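Local coordinates for UPF0311 protein CA_C3321 (Clostridium acetobutylicum ATCC 824, PDB 3G7G), which is of unknown function, a member of the UPF0311 (DUF3237) family that folds into a closed antiparallel beta-barrel, found here in an assembly of four chains, at residues 71-76 and 93-98. Residues are numbered along the deposited sequence; the frame is centred on the assembly and turned at random.
Sequences CELSAR and GIRTVP
C71 and R95 form one hydrogen-bonded antiparallel pair and L73 and G93 the next, with E72 and I94 as the non-hydrogen-bonded pair between them, the axes of the two short strands approaching to 4.7 Å at 145° between their directions. This ladder joins the two strands of the hairpin 71-81/86-96 in the closed antiparallel barrel. Its straightest bond runs from L73 N to G93 O (2.8 Å, 178° at the hydrogen), although the donor stands above the carbonyl plane; R95 N, by contrast, meets C71 O in that carbonyl's plane. C71 O also takes a CA-H contact from I94 CA at 3.2 Å. On the face bearing C71, L73 and R95, the leucine and arginine side chains cross at about a right angle: L73 CD1 reaches R95 CB (3.9 Å), while CD2 lies over one face of the guanidinium, 4.0 Å from R95 NH1. A bend at chi3 (71°) swings the guanidinium toward strand 71-76 and over L73 CD2, and F118 of strand 117-126 adds a cation-pi contact. The other face carries E72, which pairs with R66 in a salt bridge, and I94, which packs on Y117. The sulfur of C71, turned away from that residue's amide nitrogen, comes obliquely to the guanidinium, SG lying 3.8 Å from R95 NH2.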
ATOM      1  N   CYS A  71      -2.937   7.058 -16.832  1.00 31.28           N
ATOM      2  CA  CYS A  71      -2.593   5.666 -16.589  1.00 31.11           C
ATOM      3  C   CYS A  71      -1.810   5.526 -15.267  1.00 30.79           C
ATOM      4  O   CYS A  71      -0.795   6.200 -15.056  1.00 30.68           O
ATOM      5  CB  CYS A  71      -1.780   5.150 -17.765  1.00 31.34           C
ATOM      6  SG  CYS A  71      -1.276   3.450 -17.649  1.00 34.95           S
ATOM      7  N   GLU A  72      -2.337   4.706 -14.363  1.00 30.24           N
ATOM      8  CA  GLU A  72      -1.668   4.325 -13.099  1.00 29.65           C
ATOM      9  C   GLU A  72      -1.017   2.967 -13.300  1.00 28.73           C
ATOM     10  O   GLU A  72      -1.694   2.008 -13.658  1.00 28.80           O
ATOM     11  CB  GLU A  72      -2.698   4.275 -11.963  1.00 29.57           C
ATOM     12  CG  GLU A  72      -3.415   5.624 -11.720  1.00 31.97           C
ATOM     13  CD  GLU A  72      -4.532   5.512 -10.691  1.00 32.24           C
ATOM     14  OE1 GLU A  72      -4.608   4.481  -9.995  1.00 39.59           O
ATOM     15  OE2 GLU A  72      -5.341   6.441 -10.590  1.00 34.46           O
ATOM     16  N   LEU A  73       0.298   2.904 -13.093  1.00 27.52           N
ATOM     17  CA  LEU A  73       1.112   1.724 -13.343  1.00 27.34           C
ATOM     18  C   LEU A  73       1.683   1.144 -12.054  1.00 26.01           C
ATOM     19  O   LEU A  73       2.166   1.888 -11.208  1.00 24.93           O
ATOM     20  CB  LEU A  73       2.308   2.117 -14.235  1.00 27.36           C
ATOM     21  CG  LEU A  73       1.872   2.744 -15.558  1.00 29.62           C
ATOM     22  CD1 LEU A  73       2.459   4.096 -15.695  1.00 29.73           C
ATOM     23  CD2 LEU A  73       2.245   1.868 -16.771  1.00 31.23           C
ATOM     24  N   SER A  74       1.636  -0.186 -11.934  1.00 25.85           N
ATOM     25  CA  SER A  74       2.270  -0.909 -10.830  1.00 25.29           C
ATOM     26  C   SER A  74       2.887  -2.190 -11.340  1.00 24.54           C
ATOM     27  O   SER A  74       2.179  -3.181 -11.608  1.00 24.73           O
ATOM     28  CB  SER A  74       1.269  -1.174  -9.712  1.00 25.31           C
ATOM     29  OG  SER A  74       1.918  -1.744  -8.551  1.00 26.91           O
ATOM     30  N   ALA A  75       4.199  -2.182 -11.486  1.00 23.14           N
ATOM     31  CA  ALA A  75       4.974  -3.343 -12.011  1.00 23.18           C
ATOM     32  C   ALA A  75       5.709  -4.118 -10.923  1.00 23.09           C
ATOM     33  O   ALA A  75       6.229  -3.527  -9.993  1.00 24.28           O
ATOM     34  CB  ALA A  75       5.996  -2.891 -13.123  1.00 22.10           C
ATOM     35  N   ARG A  76       5.658  -5.447 -10.983  1.00 22.23           N
ATOM     36  CA  ARG A  76       6.414  -6.276 -10.081  1.00 22.63           C
ATOM     37  C   ARG A  76       7.206  -7.235 -10.907  1.00 23.49           C
ATOM     38  O   ARG A  76       6.622  -8.078 -11.631  1.00 23.35           O
ATOM     39  CB  ARG A  76       5.513  -7.092  -9.184  1.00 21.67           C
ATOM     40  CG  ARG A  76       4.612  -6.289  -8.312  1.00 22.38           C
ATOM     41  CD  ARG A  76       3.657  -7.217  -7.607  1.00 21.49           C
ATOM     42  NE  ARG A  76       3.035  -6.559  -6.488  1.00 22.18           N
ATOM     43  CZ  ARG A  76       2.115  -7.098  -5.719  1.00 22.38           C
ATOM     44  NH1 ARG A  76       1.697  -8.312  -5.958  1.00 23.67           N
ATOM     45  NH2 ARG A  76       1.618  -6.410  -4.698  1.00 25.36           N
ATOM     46  N   GLY A  93       3.814   4.138 -10.739  1.00 27.14           N
ATOM     47  CA  GLY A  93       3.883   5.438 -11.331  1.00 27.71           C
ATOM     48  C   GLY A  93       2.706   5.841 -12.179  1.00 27.56           C
ATOM     49  O   GLY A  93       1.631   5.230 -12.139  1.00 26.00           O
ATOM     50  N   ILE A  94       2.923   6.920 -12.926  1.00 28.23           N
ATOM     51  CA  ILE A  94       1.864   7.471 -13.777  1.00 28.81           C
ATOM     52  C   ILE A  94       2.349   7.790 -15.159  1.00 28.82           C
ATOM     53  O   ILE A  94       3.562   7.992 -15.391  1.00 26.88           O
ATOM     54  CB  ILE A  94       1.169   8.678 -13.147  1.00 29.28           C
ATOM     55  CG1 ILE A  94       2.170   9.774 -12.869  1.00 31.25           C
ATOM     56  CG2 ILE A  94       0.424   8.257 -11.832  1.00 26.92           C
ATOM     57  CD1 ILE A  94       1.499  11.080 -12.379  1.00 31.58           C
ATOM     58  N   ARG A  95       1.396   7.773 -16.095  1.00 29.22           N
ATOM     59  CA  ARG A  95       1.677   8.127 -17.477  1.00 29.51           C
ATOM     60  C   ARG A  95       0.479   8.905 -17.996  1.00 29.08           C
ATOM     61  O   ARG A  95      -0.639   8.394 -18.015  1.00 27.64           O
ATOM     62  CB  ARG A  95       1.943   6.886 -18.327  1.00 29.11           C
ATOM     63  CG  ARG A  95       2.080   7.193 -19.806  1.00 30.62           C
ATOM     64  CD  ARG A  95       2.661   6.049 -20.534  1.00 32.51           C
ATOM     65  NE  ARG A  95       1.691   4.964 -20.603  1.00 36.88           N
ATOM     66  CZ  ARG A  95       1.974   3.667 -20.548  1.00 38.09           C
ATOM     67  NH1 ARG A  95       3.220   3.239 -20.385  1.00 40.43           N
ATOM     68  NH2 ARG A  95       0.994   2.787 -20.654  1.00 37.88           N
ATOM     69  N   THR A  96       0.728  10.156 -18.368  1.00 28.85           N
ATOM     70  CA  THR A  96      -0.297  11.047 -18.843  1.00 29.68           C
ATOM     71  C   THR A  96       0.135  11.572 -20.212  1.00 29.80           C
ATOM     72  O   THR A  96       1.303  11.484 -20.576  1.00 28.41           O
ATOM     73  CB  THR A  96      -0.486  12.264 -17.910  1.00 29.48           C
ATOM     74  OG1 THR A  96       0.697  13.056 -17.937  1.00 27.17           O
ATOM     75  CG2 THR A  96      -0.754  11.870 -16.509  1.00 28.49           C
ATOM     76  N   VAL A  97      -0.839  12.104 -20.943  1.00 31.55           N
ATOM     77  CA  VAL A  97      -0.631  12.823 -22.215  1.00 32.71           C
ATOM     78  C   VAL A  97      -1.450  14.104 -22.198  1.00 33.39           C
ATOM     79  O   VAL A  97      -2.420  14.187 -21.467  1.00 32.92           O
ATOM     80  CB  VAL A  97      -1.072  12.001 -23.477  1.00 32.44           C
ATOM     81  CG1 VAL A  97      -0.144  10.828 -23.705  1.00 32.87           C
ATOM     82  CG2 VAL A  97      -2.552  11.545 -23.397  1.00 32.50           C
ATOM     83  N   PRO A  98      -1.073  15.108 -23.011  1.00 35.19           N
ATOM     84  CA  PRO A  98      -1.965  16.276 -23.181  1.00 36.84           C
ATOM     85  C   PRO A  98      -3.356  15.944 -23.715  1.00 38.43           C
ATOM     86  O   PRO A  98      -3.571  14.874 -24.298  1.00 38.12           O
ATOM     87  CB  PRO A  98      -1.215  17.162 -24.165  1.00 36.27           C
ATOM     88  CG  PRO A  98       0.194  16.747 -24.061  1.00 35.52           C
ATOM     89  CD  PRO A  98       0.176  15.269 -23.775  1.00 35.35           C
TER